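Local coordinates for paenibacillus xanthan lyase (Paenibacillus, PDB 6F2P), which probably cleaves the terminal mannosyl units from the side chains of xanthan by beta-elimination, as a calcium-binding, promiscuous lyase of polysaccharide lyase family 8, at residues 688-693 with 746-751; 950-955 with 1032-1037; 788-793 with 824-829; 401-406 with 581-586; 4-9 with 184-189. All coordinates share one frame; numbering follows the deposited sequence.

How the contacts relate
Five contacts sample the successive domains of the lyase, and their chemistry follows their place. Contacts 1 and 2 both join beta strands, yet differently: contact 1 pairs neighbours within one sheet by backbone bonds, whereas contact 2, fully buried, brings two sheets face to face mainly through apolar side chains, with no hydrogen bond across. Contacts 2 and 3 each include a calcium ligand, in two different C-terminal beta domains whose contact centres lie about 43 Å apart. Contact 4 holds loop to loop in the super-sandwich domain, with waters filling in between polar groups. Contact 5, at the surface of the helical domain, relies on a salt bridge and an aromatic face. No two contacts touch.

Contact 1 (688-693 with 746-751); sequences DFEISV and KVKFSL
I691 and F749 meet on the inner face of an antiparallel ladder, the pairing of strands 688-693 and 746-750 in the seven-stranded sheet of the C-terminal beta-sandwich. It illustrates how one strand pair can carry two chemistries. On the apolar face, I691 CD1 comes up to the edge of the F749 ring, near its plane and 4.1 Å from CD2, while I691 CB rests 4.2 Å from V747 CG1. F733 of strand 731-736, which belongs to the second sheet, touches all three residues, so this face is part of the sandwich interior. F689 shares the face but its ring leads away from the partner strand toward T682 and E684: with CG placed opposite the backbone N (chi1 -162°), F689 CB alone keeps company with L751, 4.1 Å from CD2.

The other face is charged and partly exposed. D688 and K748 slant across one another with D688 CG 4.0 Å from K748 CD, and their charged ends stay apart, D688 OD2 lying 4.9 Å from K748 NZ. E690 reaches out fully extended, and its OE2 lies 3.5 Å from K746 CD, against the methylene part of that lysine. K746 then turns at its last torsion (chi4 53°), carrying the ammonium toward S692 and on to D461, its salt-bridge partner; S692 OG itself is held by T460. Beneath these side chains runs the backbone ladder, in which I691 N gives its hydrogen to V747 O over 2.8 Å.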
# COMPACT_ATOMS: atom_id res chain seq x y z
N ASP A 688 25.58 12.38 -4.19
CA ASP A 688 24.33 12.04 -4.87
C ASP A 688 23.07 12.44 -4.13
O ASP A 688 23.09 12.81 -2.95
CB ASP A 688 24.29 10.55 -5.21
CG ASP A 688 24.59 9.66 -4.02
OD1 ASP A 688 23.94 9.83 -2.96
OD2 ASP A 688 25.48 8.80 -4.13
N PHE A 689 21.95 12.35 -4.83
CA PHE A 689 20.66 12.72 -4.29
C PHE A 689 19.64 11.70 -4.77
O PHE A 689 19.45 11.52 -5.97
CB PHE A 689 20.28 14.11 -4.78
CG PHE A 689 19.21 14.75 -3.97
CD1 PHE A 689 17.89 14.38 -4.12
CD2 PHE A 689 19.53 15.74 -3.06
CE1 PHE A 689 16.90 14.98 -3.37
CE2 PHE A 689 18.55 16.35 -2.31
CZ PHE A 689 17.23 15.97 -2.46
N GLU A 690 18.99 11.03 -3.82
CA GLU A 690 18.03 10.00 -4.18
C GLU A 690 16.62 10.37 -3.74
O GLU A 690 16.41 10.94 -2.66
CB GLU A 690 18.44 8.66 -3.59
CG GLU A 690 17.45 7.56 -3.85
CD GLU A 690 17.83 6.26 -3.17
OE1 GLU A 690 18.80 6.25 -2.39
OE2 GLU A 690 17.15 5.25 -3.43
N ILE A 691 15.64 10.07 -4.59
CA ILE A 691 14.25 10.35 -4.29
C ILE A 691 13.37 9.10 -4.44
O ILE A 691 13.47 8.37 -5.42
CB ILE A 691 13.70 11.46 -5.18
CG1 ILE A 691 14.52 12.73 -5.00
CG2 ILE A 691 12.23 11.72 -4.86
CD1 ILE A 691 15.19 13.20 -6.27
N SER A 692 12.52 8.86 -3.45
CA SER A 692 11.57 7.76 -3.52
C SER A 692 10.15 8.31 -3.56
O SER A 692 9.78 9.16 -2.75
CB SER A 692 11.73 6.83 -2.32
OG SER A 692 10.91 5.69 -2.44
N VAL A 693 9.35 7.83 -4.52
CA VAL A 693 7.99 8.32 -4.70
C VAL A 693 6.97 7.19 -4.76
O VAL A 693 7.24 6.14 -5.35
CB VAL A 693 7.86 9.12 -6.00
CG1 VAL A 693 6.51 9.83 -6.07
CG2 VAL A 693 8.99 10.11 -6.11
N LYS A 746 12.04 4.76 -7.39
CA LYS A 746 13.24 5.49 -6.96
C LYS A 746 14.10 6.00 -8.11
O LYS A 746 14.18 5.38 -9.17
CB LYS A 746 14.09 4.63 -6.01
CG LYS A 746 13.50 4.44 -4.62
CD LYS A 746 14.27 3.38 -3.84
CE LYS A 746 13.74 3.21 -2.42
NZ LYS A 746 12.27 2.95 -2.39
N VAL A 747 14.74 7.14 -7.89
CA VAL A 747 15.70 7.70 -8.82
C VAL A 747 16.86 8.31 -8.03
O VAL A 747 16.65 8.94 -7.00
CB VAL A 747 15.05 8.75 -9.76
CG1 VAL A 747 14.50 9.93 -8.97
CG2 VAL A 747 16.05 9.24 -10.81
N LYS A 748 18.08 8.09 -8.50
CA LYS A 748 19.26 8.63 -7.82
C LYS A 748 20.09 9.47 -8.78
O LYS A 748 20.61 8.97 -9.80
CB LYS A 748 20.10 7.51 -7.18
CG LYS A 748 21.36 8.02 -6.49
CD LYS A 748 21.83 7.09 -5.37
CE LYS A 748 22.09 5.68 -5.87
NZ LYS A 748 22.74 4.81 -4.84
N PHE A 749 20.22 10.75 -8.46
CA PHE A 749 20.94 11.69 -9.29
C PHE A 749 22.37 11.87 -8.81
O PHE A 749 22.67 11.72 -7.63
CB PHE A 749 20.22 13.03 -9.26
CG PHE A 749 18.94 13.06 -10.04
CD1 PHE A 749 18.96 13.30 -11.40
CD2 PHE A 749 17.73 12.86 -9.41
CE1 PHE A 749 17.77 13.34 -12.13
CE2 PHE A 749 16.53 12.89 -10.13
CZ PHE A 749 16.56 13.14 -11.49
N SER A 750 23.27 12.19 -9.73
CA SER A 750 24.64 12.53 -9.36
C SER A 750 24.74 14.03 -9.08
O SER A 750 24.08 14.84 -9.73
CB SER A 750 25.61 12.13 -10.46
OG SER A 750 25.31 12.80 -11.68
N LEU A 751 25.56 14.41 -8.10
CA LEU A 751 25.72 15.82 -7.76
C LEU A 751 27.11 16.35 -8.11
O LEU A 751 27.34 17.56 -8.07
CB LEU A 751 25.44 16.05 -6.28
CG LEU A 751 24.02 15.81 -5.79
CD1 LEU A 751 23.89 16.18 -4.32
CD2 LEU A 751 23.02 16.59 -6.63

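Contact 2 (950-955 with 1032-1037); sequences VTFTPN and DAVKLV. With CA (calcium ion), chain G.
D1032 OD1 binds a calcium ion at 2.5 Å, in a site completed by D910, N911, Y933 and D936, and the backbone of the same aspartate meets F952 across the contact. The two jobs point different ways. The side chain of D1032 points away from segment 950-955, a chi1 of -171° setting CG beside the residue's own carbonyl carbon, whereas its carbonyl oxygen lies at the edge of the F952 ring, near the ring plane and 3.5 Å from CE2. D1032 thus links the calcium site to the ring through its side chain and backbone.

The ring itself is approached from a second direction. V1034 CG1 stands over one face, 4.0 Å from the ring centroid and 24° off the normal, a CH-pi contact displaced toward the CD1 side, where V1034 CG1 is 3.7 Å from F952 CD1. The other methyl, V1034 CG2, lies on the same side of the ring, against F952 CB at 3.7 Å.

This is packing between the sheets of a beta-sandwich, in the Golvesin C-terminal domain: F952 ends strand 949-952 of one sheet, V1034 lies on strand 1030-1039 of the other, and no hydrogen bond joins the two segments. I1020 and V909 also touch F952, while M966 borders V1034. Two residues further along each segment the theme recurs with less surface. P954 presents its ring carbon CG to L1036 CD2 at 3.8 Å, the two side chains meeting at about a right angle, with I1018 and Y962 also lying against L1036.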
# COMPACT_ATOMS: atom_id res chain seq x y z
N VAL A 950 15.65 50.76 -37.34
CA VAL A 950 14.94 50.17 -36.21
C VAL A 950 14.80 48.67 -36.44
O VAL A 950 14.18 48.25 -37.42
CB VAL A 950 13.53 50.80 -36.03
CG1 VAL A 950 12.76 50.09 -34.93
CG2 VAL A 950 13.64 52.29 -35.72
N THR A 951 15.37 47.86 -35.55
CA THR A 951 15.39 46.40 -35.74
C THR A 951 14.52 45.63 -34.74
O THR A 951 14.87 45.50 -33.56
CB THR A 951 16.83 45.83 -35.68
OG1 THR A 951 17.62 46.42 -36.71
CG2 THR A 951 16.83 44.33 -35.85
N PHE A 952 13.39 45.11 -35.21
CA PHE A 952 12.50 44.27 -34.39
C PHE A 952 12.99 42.82 -34.37
O PHE A 952 12.88 42.11 -35.36
CB PHE A 952 11.07 44.29 -34.95
CG PHE A 952 10.45 45.66 -35.02
CD1 PHE A 952 10.59 46.45 -36.15
CD2 PHE A 952 9.68 46.14 -33.97
CE1 PHE A 952 10.00 47.71 -36.22
CE2 PHE A 952 9.08 47.40 -34.04
CZ PHE A 952 9.25 48.18 -35.17
N THR A 953 13.51 42.38 -33.23
CA THR A 953 13.91 40.98 -33.08
C THR A 953 12.93 40.21 -32.20
O THR A 953 12.98 40.30 -30.97
CB THR A 953 15.34 40.85 -32.49
OG1 THR A 953 16.25 41.65 -33.26
CG2 THR A 953 15.80 39.40 -32.50
N PRO A 954 12.02 39.43 -32.82
CA PRO A 954 11.04 38.64 -32.08
C PRO A 954 11.65 37.38 -31.48
O PRO A 954 12.67 36.90 -31.96
CB PRO A 954 10.03 38.24 -33.16
CG PRO A 954 10.85 38.16 -34.39
CD PRO A 954 11.86 39.28 -34.28
N ASN A 955 11.01 36.87 -30.43
CA ASN A 955 11.39 35.60 -29.84
C ASN A 955 10.47 34.51 -30.38
O ASN A 955 9.32 34.36 -29.94
CB ASN A 955 11.31 35.66 -28.32
CG ASN A 955 12.02 34.51 -27.65
OD1 ASN A 955 12.30 33.48 -28.27
ND2 ASN A 955 12.32 34.68 -26.36
N ASP A 1032 6.73 51.20 -36.12
CA ASP A 1032 5.65 50.95 -35.16
C ASP A 1032 5.69 49.53 -34.57
O ASP A 1032 6.23 49.32 -33.48
CB ASP A 1032 4.29 51.23 -35.82
CG ASP A 1032 3.13 51.21 -34.84
OD1 ASP A 1032 3.37 51.41 -33.63
OD2 ASP A 1032 1.98 51.00 -35.28
N ALA A 1033 5.12 48.56 -35.29
CA ALA A 1033 5.06 47.19 -34.80
C ALA A 1033 5.07 46.10 -35.89
O ALA A 1033 4.57 46.31 -37.01
CB ALA A 1033 3.86 47.01 -33.87
N VAL A 1034 5.63 44.95 -35.54
CA VAL A 1034 5.60 43.76 -36.38
C VAL A 1034 4.88 42.61 -35.66
O VAL A 1034 4.76 42.61 -34.44
CB VAL A 1034 7.01 43.29 -36.78
CG1 VAL A 1034 7.79 44.44 -37.41
CG2 VAL A 1034 7.75 42.76 -35.57
N LYS A 1035 4.38 41.64 -36.43
CA LYS A 1035 3.71 40.48 -35.86
C LYS A 1035 3.95 39.22 -36.69
O LYS A 1035 3.61 39.17 -37.87
CB LYS A 1035 2.21 40.71 -35.69
CG LYS A 1035 1.49 39.54 -35.04
CD LYS A 1035 0.06 39.88 -34.61
CE LYS A 1035 -0.87 40.07 -35.80
NZ LYS A 1035 -2.30 40.11 -35.37
N LEU A 1036 4.53 38.21 -36.07
CA LEU A 1036 4.71 36.93 -36.72
C LEU A 1036 3.54 36.02 -36.36
O LEU A 1036 3.20 35.86 -35.19
CB LEU A 1036 6.05 36.29 -36.31
CG LEU A 1036 7.31 36.69 -37.08
CD1 LEU A 1036 7.52 38.19 -37.07
CD2 LEU A 1036 8.54 35.99 -36.51
N VAL A 1037 2.91 35.44 -37.37
CA VAL A 1037 1.82 34.52 -37.14
C VAL A 1037 2.16 33.18 -37.76
O VAL A 1037 2.42 33.09 -38.96
CB VAL A 1037 0.51 35.03 -37.74
CG1 VAL A 1037 -0.63 34.12 -37.30
CG2 VAL A 1037 0.26 36.47 -37.31
CA CA G . 3.87 51.55 -31.18

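Contact 3 (788-793 with 824-829); sequences ANASGG and RIMKST. With CA (calcium ion), chain C.
The calcium-binding loop 788-793, between strands 783-786 and 794-798 of a beta domain, is tied to strand 817-826 by a bond from R824 to N789. R824 runs out extended from CG to NE, a chi1 of -173° starting it trans to the main-chain nitrogen, and its NH1 gives a hydrogen to N789 O over 2.9 Å. That bond is nearly straight at 167°, lies in the carbonyl plane, and is only 1° out of the guanidinium plane.

Beside it, the bent M826 side chain lays SD against A790 CB at 3.9 Å, a small apolar touch. One residue on, S791 O binds the calcium ion at 2.3 Å, together with E769, E771, K794 and D894.

NH1 of R824 also forms a salt bridge with D894 OD2, while D894 OD1 coordinates the metal. Replacing R824 by a leucine is likely to leave N789 O without this donor and D894 without its cationic mate, setting the loop freer to move.

R824 thus acts as a second-shell residue: a single nitrogen bonds to the loop backbone and to a calcium ligand, probably helping to hold both in place and to offset the carboxylate charge gathered round the ion.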
# COMPACT_ATOMS: atom_id res chain seq x y z
N ALA A 788 -6.84 -1.52 -40.15
CA ALA A 788 -5.67 -1.00 -40.86
C ALA A 788 -5.80 0.46 -41.27
O ALA A 788 -4.82 1.10 -41.63
CB ALA A 788 -5.36 -1.84 -42.08
N ASN A 789 -7.02 0.99 -41.21
CA ASN A 789 -7.25 2.40 -41.52
C ASN A 789 -7.10 3.31 -40.30
O ASN A 789 -7.22 4.53 -40.42
CB ASN A 789 -8.66 2.60 -42.09
CG ASN A 789 -8.87 1.86 -43.39
OD1 ASN A 789 -9.90 1.22 -43.57
ND2 ASN A 789 -7.90 1.96 -44.30
N ALA A 790 -6.88 2.72 -39.14
CA ALA A 790 -6.80 3.48 -37.91
C ALA A 790 -5.35 3.73 -37.52
O ALA A 790 -4.46 2.92 -37.82
CB ALA A 790 -7.52 2.77 -36.79
N SER A 791 -5.13 4.86 -36.87
CA SER A 791 -3.84 5.20 -36.31
C SER A 791 -3.40 4.11 -35.33
O SER A 791 -4.12 3.77 -34.39
CB SER A 791 -3.95 6.53 -35.58
OG SER A 791 -2.67 7.09 -35.33
N GLY A 792 -2.22 3.55 -35.57
CA GLY A 792 -1.70 2.48 -34.74
C GLY A 792 -2.34 1.15 -35.04
O GLY A 792 -2.07 0.14 -34.38
N GLY A 793 -3.21 1.13 -36.05
CA GLY A 793 -3.88 -0.09 -36.47
C GLY A 793 -4.94 -0.55 -35.49
O GLY A 793 -5.44 -1.67 -35.58
N ARG A 824 -9.56 11.73 -33.69
CA ARG A 824 -9.78 11.02 -34.94
C ARG A 824 -10.77 9.90 -34.69
O ARG A 824 -10.54 9.04 -33.85
CB ARG A 824 -8.47 10.47 -35.52
CG ARG A 824 -8.61 9.85 -36.90
CD ARG A 824 -7.25 9.41 -37.45
NE ARG A 824 -7.21 9.41 -38.91
CZ ARG A 824 -7.22 8.32 -39.67
NH1 ARG A 824 -7.26 7.12 -39.11
NH2 ARG A 824 -7.18 8.43 -40.99
N ILE A 825 -11.89 9.95 -35.41
CA ILE A 825 -12.99 9.03 -35.21
C ILE A 825 -13.16 8.13 -36.43
O ILE A 825 -13.22 8.62 -37.56
CB ILE A 825 -14.31 9.80 -34.97
CG1 ILE A 825 -14.17 10.77 -33.78
CG2 ILE A 825 -15.49 8.84 -34.83
CD1 ILE A 825 -13.66 10.13 -32.50
N MET A 826 -13.24 6.81 -36.22
CA MET A 826 -13.52 5.89 -37.31
C MET A 826 -15.03 5.84 -37.57
O MET A 826 -15.84 5.98 -36.65
CB MET A 826 -12.99 4.50 -37.00
CG MET A 826 -11.52 4.48 -36.64
SD MET A 826 -10.50 4.89 -38.06
CE MET A 826 -9.89 6.47 -37.55
N LYS A 827 -15.41 5.64 -38.84
CA LYS A 827 -16.82 5.55 -39.19
C LYS A 827 -17.42 4.28 -38.60
O LYS A 827 -16.82 3.20 -38.64
CB LYS A 827 -17.01 5.56 -40.71
CG LYS A 827 -18.48 5.53 -41.16
CD LYS A 827 -18.59 5.48 -42.68
CE LYS A 827 -20.03 5.29 -43.13
NZ LYS A 827 -20.08 5.08 -44.61
N SER A 828 -18.62 4.42 -38.05
CA SER A 828 -19.34 3.30 -37.47
C SER A 828 -20.82 3.61 -37.59
O SER A 828 -21.24 4.74 -37.34
CB SER A 828 -18.94 3.11 -36.01
OG SER A 828 -19.75 2.16 -35.35
N THR A 829 -21.61 2.62 -37.98
CA THR A 829 -23.05 2.84 -38.13
C THR A 829 -23.69 3.08 -36.77
O THR A 829 -24.84 3.52 -36.68
CB THR A 829 -23.72 1.66 -38.87
OG1 THR A 829 -23.33 0.42 -38.27
CG2 THR A 829 -23.31 1.65 -40.34
CA CA C . -5.44 4.20 -32.58

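Contact 4 (401-406 with 581-586); sequences NNKGWH and SSLNSS
K403 passes its side chain over S582 and across L583, and following it outward shows how a lysine can use carbon and charge in turn. From CB the chain leads to CG, 3.9 Å from S582 O. At CD the fit tightens: this carbon lies 3.5 Å from S582 CB and near the same carbonyl oxygen, with the L583 side chain crossing at about a right angle. The chain then bends (chi3 90°), passing CE by S582 CB and bringing NZ close to both S582 CB and L583 CD1, the latter 3.9 Å away. K403 NZ ends on a water oxygen at 2.9 Å. That water is weakly bonded to S582 OG as well. Cutting K403 back to an alanine would probably uncover S582 CB and L583 CD1 and leave that water without its ammonium donor.

One residue earlier, the backbone takes over. N402 N, within the type I turn N401-G404, bonds to L583 O at 2.8 Å, almost straight at 171°. The side-chain amide of N402 continues outward: ND2 bonds weakly to a second water and to A399 O, and this water gives a hydrogen to S581 O at 2.6 Å and also bonds S585 OG. N584 ND2 bonds to E400, and its OD1 makes an Asx turn with S586 N.

Both segments are loops of the super-sandwich domain, 401-406 linking strands 380-385 and 411-415 of one sheet, 581-586 linking 566-578 and 595-607 of another, and S286, ahead of helix 292-307, bonds N401 N.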
# COMPACT_ATOMS: atom_id res chain seq x y z
N ASN A 401 -13.69 -9.92 18.88
CA ASN A 401 -13.05 -8.62 18.69
C ASN A 401 -14.06 -7.48 18.86
O ASN A 401 -14.11 -6.55 18.05
CB ASN A 401 -12.38 -8.55 17.31
CG ASN A 401 -11.34 -7.46 17.22
OD1 ASN A 401 -10.78 -7.03 18.23
ND2 ASN A 401 -11.05 -7.01 16.00
N ASN A 402 -14.85 -7.55 19.93
CA ASN A 402 -15.97 -6.64 20.11
C ASN A 402 -15.54 -5.22 20.41
O ASN A 402 -16.24 -4.27 20.07
CB ASN A 402 -16.92 -7.13 21.20
CG ASN A 402 -17.47 -8.51 20.91
OD1 ASN A 402 -17.68 -8.89 19.77
ND2 ASN A 402 -17.71 -9.27 21.97
N LYS A 403 -14.38 -5.07 21.06
CA LYS A 403 -13.86 -3.75 21.41
C LYS A 403 -12.74 -3.26 20.48
O LYS A 403 -11.91 -2.44 20.86
CB LYS A 403 -13.37 -3.75 22.86
CG LYS A 403 -14.47 -3.90 23.90
CD LYS A 403 -13.95 -4.60 25.13
CE LYS A 403 -13.38 -3.65 26.16
NZ LYS A 403 -12.88 -4.37 27.38
N GLY A 404 -12.72 -3.75 19.25
CA GLY A 404 -11.64 -3.43 18.33
C GLY A 404 -11.84 -2.13 17.58
O GLY A 404 -11.12 -1.86 16.61
N TRP A 405 -12.81 -1.33 18.03
CA TRP A 405 -13.26 -0.11 17.36
C TRP A 405 -12.17 0.74 16.70
O TRP A 405 -12.33 1.17 15.56
CB TRP A 405 -14.03 0.78 18.35
CG TRP A 405 -15.11 0.05 19.11
CD1 TRP A 405 -16.22 -0.56 18.60
CD2 TRP A 405 -15.17 -0.15 20.53
NE1 TRP A 405 -16.96 -1.13 19.61
CE2 TRP A 405 -16.34 -0.88 20.80
CE3 TRP A 405 -14.35 0.23 21.60
CZ2 TRP A 405 -16.71 -1.23 22.10
CZ3 TRP A 405 -14.71 -0.12 22.88
CH2 TRP A 405 -15.88 -0.85 23.12
N HIS A 406 -11.07 0.96 17.41
CA HIS A 406 -10.06 1.90 16.96
C HIS A 406 -8.73 1.23 16.60
O HIS A 406 -7.72 1.91 16.44
CB HIS A 406 -9.84 2.98 18.02
CG HIS A 406 -11.10 3.66 18.45
ND1 HIS A 406 -11.86 4.43 17.59
CD2 HIS A 406 -11.74 3.68 19.64
CE1 HIS A 406 -12.91 4.90 18.24
NE2 HIS A 406 -12.86 4.46 19.48
N SER A 581 -14.13 -11.57 28.08
CA SER A 581 -15.52 -11.71 27.65
C SER A 581 -16.01 -10.47 26.93
O SER A 581 -16.82 -10.56 26.00
CB SER A 581 -16.42 -12.00 28.84
OG SER A 581 -16.31 -13.37 29.20
N SER A 582 -15.51 -9.32 27.36
CA SER A 582 -15.82 -8.04 26.72
C SER A 582 -15.32 -8.01 25.28
O SER A 582 -15.95 -7.42 24.40
CB SER A 582 -15.18 -6.90 27.51
OG SER A 582 -15.65 -6.89 28.84
N LEU A 583 -14.19 -8.66 25.03
CA LEU A 583 -13.62 -8.66 23.68
C LEU A 583 -14.17 -9.81 22.86
O LEU A 583 -14.38 -9.67 21.64
CB LEU A 583 -12.10 -8.74 23.71
CG LEU A 583 -11.34 -7.52 24.21
CD1 LEU A 583 -11.28 -7.50 25.75
CD2 LEU A 583 -9.94 -7.50 23.61
N ASN A 584 -14.42 -10.93 23.53
CA ASN A 584 -14.83 -12.16 22.84
C ASN A 584 -15.82 -12.95 23.66
O ASN A 584 -15.47 -13.48 24.72
CB ASN A 584 -13.60 -13.03 22.53
CG ASN A 584 -13.87 -14.01 21.42
OD1 ASN A 584 -14.96 -14.56 21.32
ND2 ASN A 584 -12.88 -14.22 20.57
N SER A 585 -17.04 -13.06 23.17
CA SER A 585 -18.07 -13.79 23.90
C SER A 585 -18.63 -14.91 23.04
O SER A 585 -19.73 -15.40 23.29
CB SER A 585 -19.18 -12.86 24.37
OG SER A 585 -19.75 -12.14 23.29
N SER A 586 -17.86 -15.32 22.03
CA SER A 586 -18.20 -16.50 21.25
C SER A 586 -18.11 -17.72 22.16
O SER A 586 -17.46 -17.68 23.22
CB SER A 586 -17.25 -16.67 20.07
OG SER A 586 -15.98 -17.14 20.49
O HOH W 1 -18.67 -9.68 24.41
O HOH W 2 -14.76 -3.69 29.53

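Contact 5 (4-9 with 184-189); sequences DEFDTL and LNKDSA
K186 and D7 make the ionic part of this contact. K186 NZ forms a salt bridge with D7 OD1, 2.7 Å away, meeting the carboxylate on its syn side but 34° out of its plane. Both atoms have a further partner: D7 OD1 takes R10 as well, and K186 NZ also gives a hydrogen to A3 O, so the ammonium is probably well fixed although it lies near the surface.

The aromatic part belongs to F6. K186 CA sits almost exactly over the centre of the F6 ring, 3.6 Å from its centroid and 3° off the normal, a textbook CH-pi contact. The side chain continues across the same residue: K186 CB is 3.6 Å from F6 CD2, CG passes F6 CB, and the extended chain beyond carries the ammonium on to D7. The lysine therefore slants across F6. F6 CZ also comes 3.7 Å from S188 N, and the W249 ring meets that of F6.

The backbone part explains the pose of K186. Its positive phi makes it the C-prime residue of a Schellman motif, with D187 N bonded to G182 O and K186 N to I183 O, and D187 at once becomes the N-cap of helix 188-197. The N-terminal helix 4-18 thus packs on a tight helix-to-helix corner, an arrangement consistent with the alpha/alpha toroid of family 8 lyases.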
# COMPACT_ATOMS: atom_id res chain seq x y z
N ASP A 4 4.16 -50.31 0.82
CA ASP A 4 5.31 -49.77 1.54
C ASP A 4 5.57 -48.28 1.39
O ASP A 4 6.10 -47.66 2.31
CB ASP A 4 6.57 -50.62 1.32
CG ASP A 4 6.64 -51.81 2.26
OD1 ASP A 4 7.13 -51.63 3.40
OD2 ASP A 4 6.19 -52.91 1.88
N GLU A 5 5.19 -47.67 0.26
CA GLU A 5 5.38 -46.23 0.17
C GLU A 5 4.38 -45.53 1.08
O GLU A 5 4.70 -44.55 1.76
CB GLU A 5 5.27 -45.69 -1.25
CG GLU A 5 5.63 -44.21 -1.33
CD GLU A 5 5.80 -43.69 -2.75
OE1 GLU A 5 5.74 -44.49 -3.71
OE2 GLU A 5 6.00 -42.46 -2.89
N PHE A 6 3.16 -46.06 1.10
CA PHE A 6 2.16 -45.61 2.05
C PHE A 6 2.60 -45.86 3.48
O PHE A 6 2.49 -44.98 4.33
CB PHE A 6 0.85 -46.33 1.77
CG PHE A 6 0.30 -46.06 0.40
CD1 PHE A 6 -0.11 -44.79 0.04
CD2 PHE A 6 0.17 -47.08 -0.52
CE1 PHE A 6 -0.63 -44.55 -1.21
CE2 PHE A 6 -0.35 -46.84 -1.78
CZ PHE A 6 -0.75 -45.57 -2.12
N ASP A 7 3.13 -47.06 3.75
CA ASP A 7 3.63 -47.39 5.08
C ASP A 7 4.68 -46.38 5.53
O ASP A 7 4.71 -45.98 6.69
CB ASP A 7 4.24 -48.80 5.13
CG ASP A 7 3.20 -49.89 4.87
OD1 ASP A 7 2.04 -49.75 5.31
OD2 ASP A 7 3.55 -50.89 4.20
N THR A 8 5.52 -45.95 4.60
CA THR A 8 6.61 -45.03 4.92
C THR A 8 6.07 -43.66 5.29
O THR A 8 6.52 -43.05 6.27
CB THR A 8 7.58 -44.90 3.74
OG1 THR A 8 8.21 -46.16 3.50
CG2 THR A 8 8.64 -43.89 4.07
N LEU A 9 5.12 -43.18 4.50
CA LEU A 9 4.49 -41.89 4.74
C LEU A 9 3.72 -41.93 6.05
O LEU A 9 3.89 -41.04 6.89
CB LEU A 9 3.56 -41.51 3.59
CG LEU A 9 4.23 -41.19 2.25
CD1 LEU A 9 3.20 -40.81 1.20
CD2 LEU A 9 5.25 -40.09 2.44
N LEU A 184 -3.64 -43.29 4.49
CA LEU A 184 -4.13 -44.32 5.38
C LEU A 184 -4.86 -45.42 4.62
O LEU A 184 -4.75 -46.60 4.98
CB LEU A 184 -5.05 -43.72 6.44
CG LEU A 184 -4.39 -42.74 7.40
CD1 LEU A 184 -5.42 -42.20 8.37
CD2 LEU A 184 -3.23 -43.39 8.15
N ASN A 185 -5.59 -45.04 3.58
CA ASN A 185 -6.37 -46.00 2.81
C ASN A 185 -5.62 -46.56 1.61
O ASN A 185 -6.19 -47.29 0.79
CB ASN A 185 -7.69 -45.39 2.34
CG ASN A 185 -8.71 -46.43 1.95
OD1 ASN A 185 -8.79 -47.49 2.59
ND2 ASN A 185 -9.46 -46.17 0.89
N LYS A 186 -4.34 -46.21 1.50
CA LYS A 186 -3.48 -46.68 0.42
C LYS A 186 -4.09 -46.45 -0.96
O LYS A 186 -4.20 -47.36 -1.79
CB LYS A 186 -3.09 -48.15 0.65
CG LYS A 186 -2.39 -48.36 1.99
CD LYS A 186 -1.56 -49.63 2.08
CE LYS A 186 -0.76 -49.62 3.39
NZ LYS A 186 0.25 -50.70 3.53
N ASP A 187 -4.50 -45.21 -1.20
CA ASP A 187 -5.23 -44.83 -2.40
C ASP A 187 -4.46 -43.70 -3.11
O ASP A 187 -4.69 -42.52 -2.85
CB ASP A 187 -6.62 -44.35 -1.97
CG ASP A 187 -7.53 -44.02 -3.14
OD1 ASP A 187 -7.04 -43.94 -4.29
OD2 ASP A 187 -8.75 -43.83 -2.89
N SER A 188 -3.53 -44.07 -3.99
CA SER A 188 -2.68 -43.08 -4.69
C SER A 188 -3.47 -41.94 -5.33
O SER A 188 -3.09 -40.77 -5.19
CB SER A 188 -1.81 -43.76 -5.75
OG SER A 188 -2.61 -44.47 -6.69
N ALA A 189 -4.55 -42.27 -6.02
CA ALA A 189 -5.38 -41.25 -6.65
C ALA A 189 -5.88 -40.22 -5.63
O ALA A 189 -5.90 -39.02 -5.89
CB ALA A 189 -6.55 -41.89 -7.37